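Local coordinates for penicillin-binding protein (Bacillus halodurans, PDB 3TG9) that probably acts as a serine hydrolase or peptidase of the penicillin-binding protein and beta-lactamase family, working through an acyl-enzyme, at residues Pro104-Glu109 against Leu134-His139; Gly156-Gly161 against Gly225-Ala230; Leu97-Gly102 against Phe150-Ala155; Asp114-Trp119 against Leu217-Val222. All blocks are in the same frame, centred on the assembly; numbering follows the deposited sequence.

Four contacts in one chain illustrate how a long, irregular connection can be pinned down around a putative active site. From the N terminus, helix 93-98 ends in 97-102, which opens contact 3. Residues 104-109 then open contact 1 and 114-119 open contact 4. Residues 134-139 close contact 1, and 150-155 close contact 3, so contact 1 lies wholly within the larger loop. Helix 155-168 follows at once, and its first turns, 156-161, open contact 2. The chain returns at 217-222 to close contact 4, which crosses the other three, and at 225-230 to close contact 2. Together they tie two helices to the loops between and beyond them.

Contact 1 of 4, residues Pro104-Glu109 against Leu134-His139; sequences PDYFDE and LPLFQH
Y106 and F137 bring the two segments together within the long loop that joins helix 93-98 to helix 155-168, where an Asx turn at D105 shapes the first segment. The case shows how a side chain can serve one neighbour with its base and another with its tip. At the base, CB of Y106 lies 3.8 Å from CB of L136 and 3.7 Å from O of L136, with CB of F137 a little farther off at 4.2 Å. The chi1 of 70° sets CG between the backbone N and the carbonyl carbon, and the ring then rises away from segment 134-139. L136 CD1 and F137 CD2 approach it obliquely, while CB of F107 sits 4.0 Å above one face, near the rim. Farther out, CE2 packs on I158, and the tip, OH, hydrogen-bonds to OD2 of D227. F137 reaches back across the contact: its CD1 lies 3.5 Å from O of P104, and its O lies 3.2 Å from CG of P104. D105 points the other way, its two carboxylate oxygens taking the backbone N-H groups of N154 and A155 at the start of helix 155-168. The same OD1 closes the Asx turn, accepting from N of F107 at 3.1 Å, nearly straight at 165° but 73° out of the carboxylate plane.

Contact 2 of 4, residues Gly156-Gly161 against Gly225-Ala230; sequences GFILLG and GSDGGA
S226 meets F157 where a loop with no regular structure lies against the first turns of helix 155-168, in the helical part of a fold that also carries an antiparallel sheet, as in serine beta-lactamases and penicillin-binding proteins. The example is of a loop that reads a helix backbone as well as its side chains. S226 points its CB toward the helix, and a chi1 of 53° swings OG between its own backbone N and carbonyl carbon, where it donates to O of F157 at 2.6 Å. That carbonyl also accepts the helical bond from N of G161 at 3.1 Å, and the two donors arrive from opposite faces of its plane. Since G161 has no side chain, CB of S226 can come within 3.5 Å of CA of G161. Around this point the larger side chains diverge. The ring of F157 turns away from the loop, presenting its edge to O of S226, with CD1 of L160 over the centre of one face. I158 and D227 instead lie side by side and point the same way, the CG1-CD1 end of I158 beside the carboxylate. OD2 of that carboxylate hydrogen-bonds to Y106, and the D227 carbonyl accepts from K58 NZ. CD1 of I158 comes 3.8 Å from OD1 of D227.

Contact 3 of 4, residues Leu97-Gly102 against Phe150-Ala155; sequences LTHTSG and FHYNNA
H99 O accepts from N of H151 at 2.9 Å, an almost straight bond that arrives nearly along the C=O axis. H99, just after helix 93-98, has the positive phi of a Schellman motif. Its imidazole is the middle member of an aromatic cluster. On one face lies Y152, in an offset stack with centroids 4.4 Å apart and planes at 30°, and NE2 of H99 comes 3.4 Å from CE1 of Y152. F150 stands beside it at an oblique 72°, its CE1 3.7 Å from CB of H99 and 3.3 Å from O of T98. The extended chi1 of Y152, -165°, carries its phenol past the imidazole to S55 and K58, with which OH hydrogen-bonds. Next in sequence, N153 caps helix 155-168 through OD1 to N of G156, and OD1 of N154 accepts from K58. The pattern is consistent with the SxxK and YxN elements of a serine penicillin-binding protein active site.

Contact 4 of 4, residues Asp114-Trp119 against Leu217-Val222; sequences DFEDLW and LYSLPV
An irregular helical turn at 115-118, in the loop region near the second subunit, is where F115, E116 and W119 meet the loop 217-222. Its focus is the carbonyl of S219. NE1 of W119 makes a weak hydrogen bond to O of S219, 3.1 Å long but bent to 126°, with the oxygen in the plane of the indole. F115 turns its ring edge to the same oxygen, CD2 lying 3.2 Å from O of S219. P221 crosses F115 at about a right angle, its CD 3.7 Å from CE2 of F115 and 3.9 Å from CZ2 of W119. With CG anti to the backbone N (chi1 -166°) and the chain extended beyond it, E116 reaches a water that donates to its OE2 at 2.6 Å and to O of Y218 at 2.9 Å. OE2 also forms a salt bridge with K214, while W119 O and Y218 OH bond to Y125 and L217 of the second subunit. The chemistry suggests a join in which a weak, bent N-H...O hydrogen bond and the edge of F115 meet at one carbonyl oxygen, while water and a charged pair hold the polar flank.

Contact 1 of 4, residues Pro104-Glu109 against Leu134-His139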
loop_
_atom_site.group_PDB
_atom_site.type_symbol
_atom_site.label_atom_id
_atom_site.label_comp_id
_atom_site.label_asym_id
_atom_site.label_seq_id
_atom_site.Cartn_x
_atom_site.Cartn_y
_atom_site.Cartn_z
ATOM N N PRO B 104 -14.026 -19.168 -18.221
ATOM C CA PRO B 104 -13.731 -19.304 -16.792
ATOM C C PRO B 104 -13.379 -17.934 -16.222
ATOM O O PRO B 104 -12.862 -17.085 -16.948
ATOM C CB PRO B 104 -12.502 -20.207 -16.773
ATOM C CG PRO B 104 -11.829 -19.956 -18.082
ATOM C CD PRO B 104 -12.920 -19.644 -19.069
ATOM N N ASP B 105 -13.665 -17.730 -14.942
ATOM C CA ASP B 105 -13.426 -16.455 -14.275
ATOM C C ASP B 105 -12.265 -16.649 -13.308
ATOM O O ASP B 105 -11.993 -17.772 -12.888
ATOM C CB ASP B 105 -14.686 -16.073 -13.500
ATOM C CG ASP B 105 -14.782 -14.583 -13.212
ATOM O OD1 ASP B 105 -13.748 -13.877 -13.283
ATOM O OD2 ASP B 105 -15.911 -14.133 -12.914
ATOM N N TYR B 106 -11.566 -15.574 -12.954
ATOM C CA TYR B 106 -10.571 -15.680 -11.891
ATOM C C TYR B 106 -11.214 -15.367 -10.541
ATOM O O TYR B 106 -10.626 -15.603 -9.487
ATOM C CB TYR B 106 -9.364 -14.777 -12.162
ATOM C CG TYR B 106 -9.632 -13.288 -12.038
ATOM C CD1 TYR B 106 -9.291 -12.594 -10.882
ATOM C CD2 TYR B 106 -10.207 -12.578 -13.080
ATOM C CE1 TYR B 106 -9.521 -11.231 -10.761
ATOM C CE2 TYR B 106 -10.443 -11.212 -12.970
ATOM C CZ TYR B 106 -10.101 -10.547 -11.808
ATOM O OH TYR B 106 -10.339 -9.196 -11.699
ATOM N N PHE B 107 -12.440 -14.852 -10.590
ATOM C CA PHE B 107 -13.187 -14.477 -9.392
ATOM C C PHE B 107 -14.683 -14.600 -9.665
ATOM O O PHE B 107 -15.341 -13.638 -10.085
ATOM C CB PHE B 107 -12.828 -13.044 -8.948
ATOM C CG PHE B 107 -13.417 -12.650 -7.615
ATOM C CD1 PHE B 107 -13.078 -13.338 -6.463
ATOM C CD2 PHE B 107 -14.298 -11.583 -7.511
ATOM C CE1 PHE B 107 -13.619 -12.982 -5.235
ATOM C CE2 PHE B 107 -14.842 -11.223 -6.284
ATOM C CZ PHE B 107 -14.499 -11.925 -5.148
ATOM N N ASP B 108 -15.213 -15.798 -9.446
ATOM C CA ASP B 108 -16.629 -16.074 -9.669
ATOM C C ASP B 108 -17.433 -15.605 -8.467
ATOM O O ASP B 108 -17.463 -16.268 -7.428
ATOM C CB ASP B 108 -16.839 -17.569 -9.892
ATOM C CG ASP B 108 -18.247 -17.904 -10.316
ATOM O OD1 ASP B 108 -18.415 -18.946 -10.977
ATOM O OD2 ASP B 108 -19.180 -17.137 -9.998
ATOM N N GLU B 109 -18.089 -14.461 -8.623
ATOM C CA GLU B 109 -18.773 -13.795 -7.520
ATOM C C GLU B 109 -20.018 -14.542 -7.051
ATOM O O GLU B 109 -20.599 -14.214 -6.016
ATOM C CB GLU B 109 -19.117 -12.351 -7.911
ATOM C CG GLU B 109 -17.887 -11.543 -8.346
ATOM C CD GLU B 109 -18.155 -10.046 -8.464
ATOM O OE1 GLU B 109 -17.507 -9.385 -9.310
ATOM O OE2 GLU B 109 -19.016 -9.532 -7.714
ATOM N N LEU B 134 -4.313 -12.845 -17.309
ATOM C CA LEU B 134 -4.543 -14.017 -18.165
ATOM C C LEU B 134 -4.221 -15.365 -17.508
ATOM O O LEU B 134 -5.049 -16.283 -17.542
ATOM C CB LEU B 134 -3.775 -13.887 -19.483
ATOM C CG LEU B 134 -4.481 -13.082 -20.567
ATOM C CD1 LEU B 134 -3.491 -12.705 -21.660
ATOM C CD2 LEU B 134 -5.699 -13.846 -21.126
ATOM N N PRO B 135 -3.021 -15.490 -16.913
ATOM C CA PRO B 135 -2.647 -16.769 -16.302
ATOM C C PRO B 135 -3.641 -17.208 -15.234
ATOM O O PRO B 135 -3.750 -18.405 -14.971
ATOM C CB PRO B 135 -1.296 -16.465 -15.649
ATOM C CG PRO B 135 -0.755 -15.316 -16.409
ATOM C CD PRO B 135 -1.951 -14.485 -16.777
ATOM N N LEU B 136 -4.355 -16.257 -14.638
ATOM C CA LEU B 136 -5.272 -16.545 -13.531
ATOM C C LEU B 136 -6.534 -17.300 -13.947
ATOM O O LEU B 136 -7.304 -17.743 -13.089
ATOM C CB LEU B 136 -5.680 -15.250 -12.813
ATOM C CG LEU B 136 -4.563 -14.385 -12.222
ATOM C CD1 LEU B 136 -5.144 -13.166 -11.520
ATOM C CD2 LEU B 136 -3.695 -15.202 -11.266
ATOM N N PHE B 137 -6.758 -17.446 -15.250
ATOM C CA PHE B 137 -7.987 -18.096 -15.709
ATOM C C PHE B 137 -7.906 -18.730 -17.099
ATOM O O PHE B 137 -8.713 -19.605 -17.427
ATOM C CB PHE B 137 -9.151 -17.101 -15.659
ATOM C CG PHE B 137 -9.043 -15.977 -16.657
ATOM C CD1 PHE B 137 -9.674 -16.063 -17.894
ATOM C CD2 PHE B 137 -8.335 -14.821 -16.352
ATOM C CE1 PHE B 137 -9.585 -15.019 -18.816
ATOM C CE2 PHE B 137 -8.245 -13.771 -17.268
ATOM C CZ PHE B 137 -8.868 -13.870 -18.498
ATOM N N GLN B 138 -6.940 -18.292 -17.905
ATOM C CA GLN B 138 -6.904 -18.646 -19.324
ATOM C C GLN B 138 -6.804 -20.145 -19.577
ATOM O O GLN B 138 -7.206 -20.617 -20.631
ATOM C CB GLN B 138 -5.765 -17.917 -20.045
ATOM C CG GLN B 138 -4.406 -18.576 -19.885
ATOM C CD GLN B 138 -3.287 -17.755 -20.492
ATOM O OE1 GLN B 138 -2.302 -17.443 -19.823
ATOM N NE2 GLN B 138 -3.434 -17.395 -21.761
ATOM N N HIS B 139 -6.271 -20.890 -18.612
ATOM C CA HIS B 139 -6.074 -22.333 -18.775
ATOM C C HIS B 139 -7.200 -23.155 -18.167
ATOM O O HIS B 139 -7.190 -24.389 -18.238
ATOM C CB HIS B 139 -4.749 -22.772 -18.154
ATOM C CG HIS B 139 -3.544 -22.165 -18.801
ATOM N ND1 HIS B 139 -3.285 -22.286 -20.150
ATOM C CD2 HIS B 139 -2.522 -21.445 -18.283
ATOM C CE1 HIS B 139 -2.159 -21.656 -20.436
ATOM N NE2 HIS B 139 -1.675 -21.137 -19.322
#

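Contact 2 of 4, residues Gly156-Gly161 against Gly225-Ala230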
loop_
_atom_site.group_PDB
_atom_site.type_symbol
_atom_site.label_atom_id
_atom_site.label_comp_id
_atom_site.label_asym_id
_atom_site.label_seq_id
_atom_site.Cartn_x
_atom_site.Cartn_y
_atom_site.Cartn_z
ATOM N N GLY B 156 -14.196 -12.029 -18.156
ATOM C CA GLY B 156 -14.802 -11.662 -19.421
ATOM C C GLY B 156 -14.590 -10.203 -19.774
ATOM O O GLY B 156 -14.500 -9.843 -20.950
ATOM N N PHE B 157 -14.515 -9.345 -18.764
ATOM C CA PHE B 157 -14.265 -7.932 -19.036
ATOM C C PHE B 157 -12.783 -7.602 -19.109
ATOM O O PHE B 157 -12.401 -6.591 -19.699
ATOM C CB PHE B 157 -15.037 -7.016 -18.079
ATOM C CG PHE B 157 -16.388 -6.625 -18.609
ATOM C CD1 PHE B 157 -17.388 -7.577 -18.758
ATOM C CD2 PHE B 157 -16.644 -5.322 -19.002
ATOM C CE1 PHE B 157 -18.635 -7.231 -19.269
ATOM C CE2 PHE B 157 -17.885 -4.965 -19.522
ATOM C CZ PHE B 157 -18.883 -5.924 -19.651
ATOM N N ILE B 158 -11.950 -8.463 -18.527
ATOM C CA ILE B 158 -10.513 -8.402 -18.791
ATOM C C ILE B 158 -10.272 -8.681 -20.273
ATOM O O ILE B 158 -9.558 -7.936 -20.946
ATOM C CB ILE B 158 -9.711 -9.436 -17.969
ATOM C CG1 ILE B 158 -9.767 -9.104 -16.480
ATOM C CG2 ILE B 158 -8.270 -9.476 -18.460
ATOM C CD1 ILE B 158 -9.076 -7.799 -16.135
ATOM N N LEU B 159 -10.875 -9.761 -20.774
ATOM C CA LEU B 159 -10.738 -10.133 -22.183
ATOM C C LEU B 159 -11.159 -8.996 -23.116
ATOM O O LEU B 159 -10.495 -8.729 -24.119
ATOM C CB LEU B 159 -11.521 -11.415 -22.491
ATOM C CG LEU B 159 -11.013 -12.678 -21.780
ATOM C CD1 LEU B 159 -11.968 -13.854 -21.950
ATOM C CD2 LEU B 159 -9.612 -13.038 -22.253
ATOM N N LEU B 160 -12.262 -8.328 -22.789
ATOM C CA LEU B 160 -12.681 -7.164 -23.561
ATOM C C LEU B 160 -11.607 -6.060 -23.524
ATOM O O LEU B 160 -11.335 -5.408 -24.528
ATOM C CB LEU B 160 -14.030 -6.640 -23.062
ATOM C CG LEU B 160 -15.306 -7.412 -23.444
ATOM C CD1 LEU B 160 -16.521 -6.835 -22.732
ATOM C CD2 LEU B 160 -15.541 -7.424 -24.954
ATOM N N GLY B 161 -10.992 -5.859 -22.364
ATOM C CA GLY B 161 -9.929 -4.874 -22.243
ATOM C C GLY B 161 -8.761 -5.190 -23.156
ATOM O O GLY B 161 -8.186 -4.306 -23.794
ATOM N N GLY B 225 -8.686 -1.623 -13.879
ATOM C CA GLY B 225 -8.635 -2.169 -15.218
ATOM C C GLY B 225 -10.005 -2.265 -15.863
ATOM O O GLY B 225 -10.955 -1.606 -15.438
ATOM N N SER B 226 -10.102 -3.101 -16.890
ATOM C CA SER B 226 -11.307 -3.194 -17.697
ATOM C C SER B 226 -12.472 -3.859 -16.962
ATOM O O SER B 226 -13.615 -3.773 -17.406
ATOM C CB SER B 226 -11.008 -3.922 -19.009
ATOM O OG SER B 226 -10.390 -5.177 -18.764
ATOM N N ASP B 227 -12.189 -4.514 -15.837
ATOM C CA ASP B 227 -13.253 -5.134 -15.051
ATOM C C ASP B 227 -13.596 -4.375 -13.765
ATOM O O ASP B 227 -14.646 -4.608 -13.163
ATOM C CB ASP B 227 -12.950 -6.601 -14.757
ATOM C CG ASP B 227 -11.882 -6.776 -13.700
ATOM O OD1 ASP B 227 -11.015 -5.886 -13.537
ATOM O OD2 ASP B 227 -11.908 -7.825 -13.034
ATOM N N GLY B 228 -12.733 -3.451 -13.354
ATOM C CA GLY B 228 -13.036 -2.633 -12.198
ATOM C C GLY B 228 -11.879 -1.798 -11.695
ATOM O O GLY B 228 -10.749 -1.911 -12.172
ATOM N N GLY B 229 -12.170 -0.929 -10.735
ATOM C CA GLY B 229 -11.121 -0.252 -10.001
ATOM C C GLY B 229 -10.753 1.153 -10.445
ATOM O O GLY B 229 -9.798 1.718 -9.908
ATOM N N ALA B 230 -11.476 1.720 -11.411
ATOM C CA ALA B 230 -11.198 3.096 -11.830
ATOM C C ALA B 230 -11.644 4.093 -10.762
ATOM O O ALA B 230 -12.431 3.752 -9.874
ATOM C CB ALA B 230 -11.862 3.408 -13.154
#

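Contact 3 of 4, residues Leu97-Gly102 against Phe150-Ala155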
loop_
_atom_site.group_PDB
_atom_site.type_symbol
_atom_site.label_atom_id
_atom_site.label_comp_id
_atom_site.label_asym_id
_atom_site.label_seq_id
_atom_site.Cartn_x
_atom_site.Cartn_y
_atom_site.Cartn_z
ATOM N N LEU B 97 -19.700 -8.952 -23.500
ATOM C CA LEU B 97 -20.386 -7.719 -23.108
ATOM C C LEU B 97 -21.627 -7.959 -22.259
ATOM O O LEU B 97 -22.045 -7.086 -21.487
ATOM C CB LEU B 97 -20.794 -6.922 -24.351
ATOM C CG LEU B 97 -19.707 -6.161 -25.098
ATOM C CD1 LEU B 97 -20.170 -5.818 -26.502
ATOM C CD2 LEU B 97 -19.329 -4.904 -24.333
ATOM N N THR B 98 -22.232 -9.130 -22.427
ATOM C CA THR B 98 -23.474 -9.449 -21.741
ATOM C C THR B 98 -23.302 -10.557 -20.710
ATOM O O THR B 98 -24.274 -10.992 -20.101
ATOM C CB THR B 98 -24.570 -9.872 -22.740
ATOM O OG1 THR B 98 -24.101 -10.980 -23.519
ATOM C CG2 THR B 98 -24.926 -8.717 -23.671
ATOM N N HIS B 99 -22.069 -11.010 -20.514
ATOM C CA HIS B 99 -21.788 -12.043 -19.520
ATOM C C HIS B 99 -22.434 -13.363 -19.898
ATOM O O HIS B 99 -22.973 -14.059 -19.038
ATOM C CB HIS B 99 -22.304 -11.633 -18.140
ATOM C CG HIS B 99 -21.606 -10.441 -17.560
ATOM N ND1 HIS B 99 -20.311 -10.487 -17.096
ATOM C CD2 HIS B 99 -22.039 -9.174 -17.355
ATOM C CE1 HIS B 99 -19.970 -9.302 -16.635
ATOM N NE2 HIS B 99 -20.998 -8.483 -16.782
ATOM N N THR B 100 -22.384 -13.710 -21.176
ATOM C CA THR B 100 -22.937 -14.983 -21.628
ATOM C C THR B 100 -21.882 -15.820 -22.349
ATOM O O THR B 100 -22.214 -16.776 -23.046
ATOM C CB THR B 100 -24.148 -14.767 -22.558
ATOM O OG1 THR B 100 -23.778 -13.891 -23.630
ATOM C CG2 THR B 100 -25.315 -14.149 -21.790
ATOM N N SER B 101 -20.613 -15.460 -22.159
ATOM C CA SER B 101 -19.501 -16.063 -22.895
ATOM C C SER B 101 -19.133 -17.472 -22.445
ATOM O O SER B 101 -18.575 -18.247 -23.221
ATOM C CB SER B 101 -18.258 -15.186 -22.777
ATOM O OG SER B 101 -17.657 -15.349 -21.502
ATOM N N GLY B 102 -19.416 -17.786 -21.186
ATOM C CA GLY B 102 -19.051 -19.071 -20.622
ATOM C C GLY B 102 -17.591 -19.237 -20.225
ATOM O O GLY B 102 -17.218 -20.283 -19.699
ATOM N N PHE B 150 -26.783 -16.577 -18.614
ATOM C CA PHE B 150 -26.192 -15.396 -17.994
ATOM C C PHE B 150 -25.391 -15.758 -16.743
ATOM O O PHE B 150 -25.901 -16.405 -15.830
ATOM C CB PHE B 150 -27.258 -14.345 -17.652
ATOM C CG PHE B 150 -26.693 -13.098 -17.012
ATOM C CD1 PHE B 150 -26.335 -12.006 -17.787
ATOM C CD2 PHE B 150 -26.498 -13.032 -15.633
ATOM C CE1 PHE B 150 -25.799 -10.862 -17.201
ATOM C CE2 PHE B 150 -25.973 -11.896 -15.042
ATOM C CZ PHE B 150 -25.621 -10.807 -15.827
ATOM N N HIS B 151 -24.137 -15.326 -16.705
ATOM C CA HIS B 151 -23.300 -15.550 -15.537
ATOM C C HIS B 151 -22.271 -14.436 -15.372
ATOM O O HIS B 151 -21.310 -14.346 -16.143
ATOM C CB HIS B 151 -22.593 -16.898 -15.642
ATOM C CG HIS B 151 -21.995 -17.363 -14.352
ATOM N ND1 HIS B 151 -20.734 -16.999 -13.941
ATOM C CD2 HIS B 151 -22.495 -18.158 -13.374
ATOM C CE1 HIS B 151 -20.476 -17.551 -12.771
ATOM N NE2 HIS B 151 -21.529 -18.261 -12.404
ATOM N N TYR B 152 -22.474 -13.586 -14.367
ATOM C CA TYR B 152 -21.578 -12.447 -14.151
ATOM C C TYR B 152 -20.117 -12.885 -14.078
ATOM O O TYR B 152 -19.750 -13.727 -13.264
ATOM C CB TYR B 152 -21.965 -11.664 -12.892
ATOM C CG TYR B 152 -21.313 -10.301 -12.822
ATOM C CD1 TYR B 152 -21.872 -9.213 -13.477
ATOM C CD2 TYR B 152 -20.126 -10.104 -12.112
ATOM C CE1 TYR B 152 -21.278 -7.954 -13.422
ATOM C CE2 TYR B 152 -19.521 -8.851 -12.051
ATOM C CZ TYR B 152 -20.106 -7.779 -12.709
ATOM O OH TYR B 152 -19.525 -6.526 -12.660
ATOM N N ASN B 153 -19.294 -12.294 -14.934
ATOM C CA ASN B 153 -17.940 -12.765 -15.156
ATOM C C ASN B 153 -16.939 -11.613 -15.292
ATOM O O ASN B 153 -17.043 -10.789 -16.204
ATOM C CB ASN B 153 -17.920 -13.636 -16.414
ATOM C CG ASN B 153 -16.614 -14.370 -16.600
ATOM O OD1 ASN B 153 -15.557 -13.760 -16.682
ATOM N ND2 ASN B 153 -16.688 -15.694 -16.683
ATOM N N ASN B 154 -15.956 -11.577 -14.396
ATOM C CA ASN B 154 -14.963 -10.512 -14.389
ATOM C C ASN B 154 -13.875 -10.700 -15.442
ATOM O O ASN B 154 -13.499 -9.752 -16.146
ATOM C CB ASN B 154 -14.359 -10.389 -12.997
ATOM C CG ASN B 154 -15.358 -9.885 -11.985
ATOM O OD1 ASN B 154 -15.828 -8.753 -12.079
ATOM N ND2 ASN B 154 -15.693 -10.719 -11.014
ATOM N N ALA B 155 -13.382 -11.930 -15.557
ATOM C CA ALA B 155 -12.378 -12.252 -16.565
ATOM C C ALA B 155 -12.894 -11.873 -17.951
ATOM O O ALA B 155 -12.136 -11.432 -18.811
ATOM C CB ALA B 155 -12.012 -13.736 -16.503
#

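Contact 4 of 4, residues Asp114-Trp119 against Leu217-Val222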
loop_
_atom_site.group_PDB
_atom_site.type_symbol
_atom_site.label_atom_id
_atom_site.label_comp_id
_atom_site.label_asym_id
_atom_site.label_seq_id
_atom_site.Cartn_x
_atom_site.Cartn_y
_atom_site.Cartn_z
ATOM N N ASP B 114 -14.274 -13.737 -1.445
ATOM C CA ASP B 114 -12.997 -13.558 -0.758
ATOM C C ASP B 114 -11.941 -12.940 -1.683
ATOM O O ASP B 114 -10.880 -13.529 -1.923
ATOM C CB ASP B 114 -12.517 -14.908 -0.215
ATOM C CG ASP B 114 -11.411 -14.773 0.827
ATOM O OD1 ASP B 114 -10.952 -13.635 1.099
ATOM O OD2 ASP B 114 -11.002 -15.827 1.369
ATOM N N PHE B 115 -12.250 -11.750 -2.198
ATOM C CA PHE B 115 -11.395 -11.049 -3.158
ATOM C C PHE B 115 -9.940 -10.991 -2.674
ATOM O O PHE B 115 -9.008 -11.341 -3.411
ATOM C CB PHE B 115 -11.947 -9.633 -3.438
ATOM C CG PHE B 115 -11.461 -9.025 -4.735
ATOM C CD1 PHE B 115 -11.897 -9.515 -5.958
ATOM C CD2 PHE B 115 -10.578 -7.956 -4.732
ATOM C CE1 PHE B 115 -11.456 -8.956 -7.157
ATOM C CE2 PHE B 115 -10.136 -7.393 -5.926
ATOM C CZ PHE B 115 -10.578 -7.897 -7.141
ATOM N N GLU B 116 -9.742 -10.575 -1.430
ATOM C CA GLU B 116 -8.384 -10.461 -0.920
ATOM C C GLU B 116 -7.596 -11.760 -1.066
ATOM O O GLU B 116 -6.414 -11.735 -1.416
ATOM C CB GLU B 116 -8.354 -9.973 0.531
ATOM C CG GLU B 116 -6.951 -9.525 0.964
ATOM C CD GLU B 116 -6.932 -8.802 2.296
ATOM O OE1 GLU B 116 -8.013 -8.547 2.863
ATOM O OE2 GLU B 116 -5.826 -8.485 2.783
ATOM N N ASP B 117 -8.245 -12.893 -0.816
ATOM C CA ASP B 117 -7.551 -14.184 -0.822
ATOM C C ASP B 117 -6.944 -14.571 -2.178
ATOM O O ASP B 117 -6.139 -15.509 -2.265
ATOM C CB ASP B 117 -8.479 -15.293 -0.343
ATOM C CG ASP B 117 -7.738 -16.583 -0.055
ATOM O OD1 ASP B 117 -6.831 -16.565 0.813
ATOM O OD2 ASP B 117 -8.063 -17.612 -0.695
ATOM N N LEU B 118 -7.336 -13.854 -3.227
ATOM C CA LEU B 118 -6.800 -14.081 -4.566
ATOM C C LEU B 118 -5.334 -13.681 -4.638
ATOM O O LEU B 118 -4.564 -14.208 -5.445
ATOM C CB LEU B 118 -7.582 -13.263 -5.596
ATOM C CG LEU B 118 -8.947 -13.769 -6.064
ATOM C CD1 LEU B 118 -9.895 -13.963 -4.894
ATOM C CD2 LEU B 118 -9.522 -12.796 -7.071
ATOM N N TRP B 119 -4.958 -12.731 -3.794
ATOM C CA TRP B 119 -3.624 -12.151 -3.852
ATOM C C TRP B 119 -2.719 -12.703 -2.774
ATOM O O TRP B 119 -1.663 -12.146 -2.499
ATOM C CB TRP B 119 -3.729 -10.643 -3.712
ATOM C CG TRP B 119 -4.889 -10.135 -4.429
ATOM C CD1 TRP B 119 -5.882 -9.348 -3.930
ATOM C CD2 TRP B 119 -5.232 -10.403 -5.796
ATOM N NE1 TRP B 119 -6.814 -9.095 -4.901
ATOM C CE2 TRP B 119 -6.440 -9.730 -6.057
ATOM C CE3 TRP B 119 -4.626 -11.138 -6.824
ATOM C CZ2 TRP B 119 -7.067 -9.773 -7.307
ATOM C CZ3 TRP B 119 -5.246 -11.180 -8.061
ATOM C CH2 TRP B 119 -6.454 -10.497 -8.292
ATOM N N LEU B 217 -4.967 -1.425 0.301
ATOM C CA LEU B 217 -3.783 -1.366 -0.557
ATOM C C LEU B 217 -3.304 -2.717 -1.050
ATOM O O LEU B 217 -2.723 -2.808 -2.125
ATOM C CB LEU B 217 -2.616 -0.726 0.196
ATOM C CG LEU B 217 -2.451 0.780 0.258
ATOM C CD1 LEU B 217 -3.685 1.482 0.761
ATOM C CD2 LEU B 217 -1.257 1.075 1.171
ATOM N N TYR B 218 -3.498 -3.756 -0.240
ATOM C CA TYR B 218 -3.035 -5.084 -0.603
ATOM C C TYR B 218 -4.197 -6.025 -0.892
ATOM O O TYR B 218 -4.011 -7.243 -0.937
ATOM C CB TYR B 218 -2.143 -5.665 0.503
ATOM C CG TYR B 218 -1.044 -4.729 0.934
ATOM C CD1 TYR B 218 0.026 -4.462 0.094
ATOM C CD2 TYR B 218 -1.084 -4.093 2.170
ATOM C CE1 TYR B 218 1.035 -3.594 0.475
ATOM C CE2 TYR B 218 -0.075 -3.222 2.565
ATOM C CZ TYR B 218 0.980 -2.982 1.711
ATOM O OH TYR B 218 1.993 -2.138 2.082
ATOM N N SER B 219 -5.384 -5.457 -1.099
ATOM C CA SER B 219 -6.603 -6.237 -1.292
ATOM C C SER B 219 -7.155 -6.181 -2.716
ATOM O O SER B 219 -8.032 -6.968 -3.070
ATOM C CB SER B 219 -7.694 -5.757 -0.333
ATOM O OG SER B 219 -7.251 -5.805 1.005
ATOM N N LEU B 220 -6.661 -5.239 -3.516
ATOM C CA LEU B 220 -7.115 -5.073 -4.901
ATOM C C LEU B 220 -5.916 -5.106 -5.846
ATOM O O LEU B 220 -4.789 -4.908 -5.408
ATOM C CB LEU B 220 -7.834 -3.730 -5.073
ATOM C CG LEU B 220 -9.284 -3.563 -4.604
ATOM C CD1 LEU B 220 -9.441 -3.776 -3.113
ATOM C CD2 LEU B 220 -9.784 -2.180 -4.998
ATOM N N PRO B 221 -6.153 -5.361 -7.145
ATOM C CA PRO B 221 -5.060 -5.152 -8.100
ATOM C C PRO B 221 -4.524 -3.730 -7.932
ATOM O O PRO B 221 -5.291 -2.801 -7.642
ATOM C CB PRO B 221 -5.746 -5.322 -9.456
ATOM C CG PRO B 221 -6.909 -6.239 -9.171
ATOM C CD PRO B 221 -7.379 -5.868 -7.795
ATOM N N VAL B 222 -3.222 -3.560 -8.104
ATOM C CA VAL B 222 -2.572 -2.312 -7.734
ATOM C C VAL B 222 -3.161 -1.144 -8.516
ATOM O O VAL B 222 -3.142 -0.009 -8.053
ATOM C CB VAL B 222 -1.044 -2.394 -7.933
ATOM C CG1 VAL B 222 -0.718 -2.772 -9.364
ATOM C CG2 VAL B 222 -0.361 -1.077 -7.535
HETATM O O HOH W 1 -3.786 -9.087 1.293
#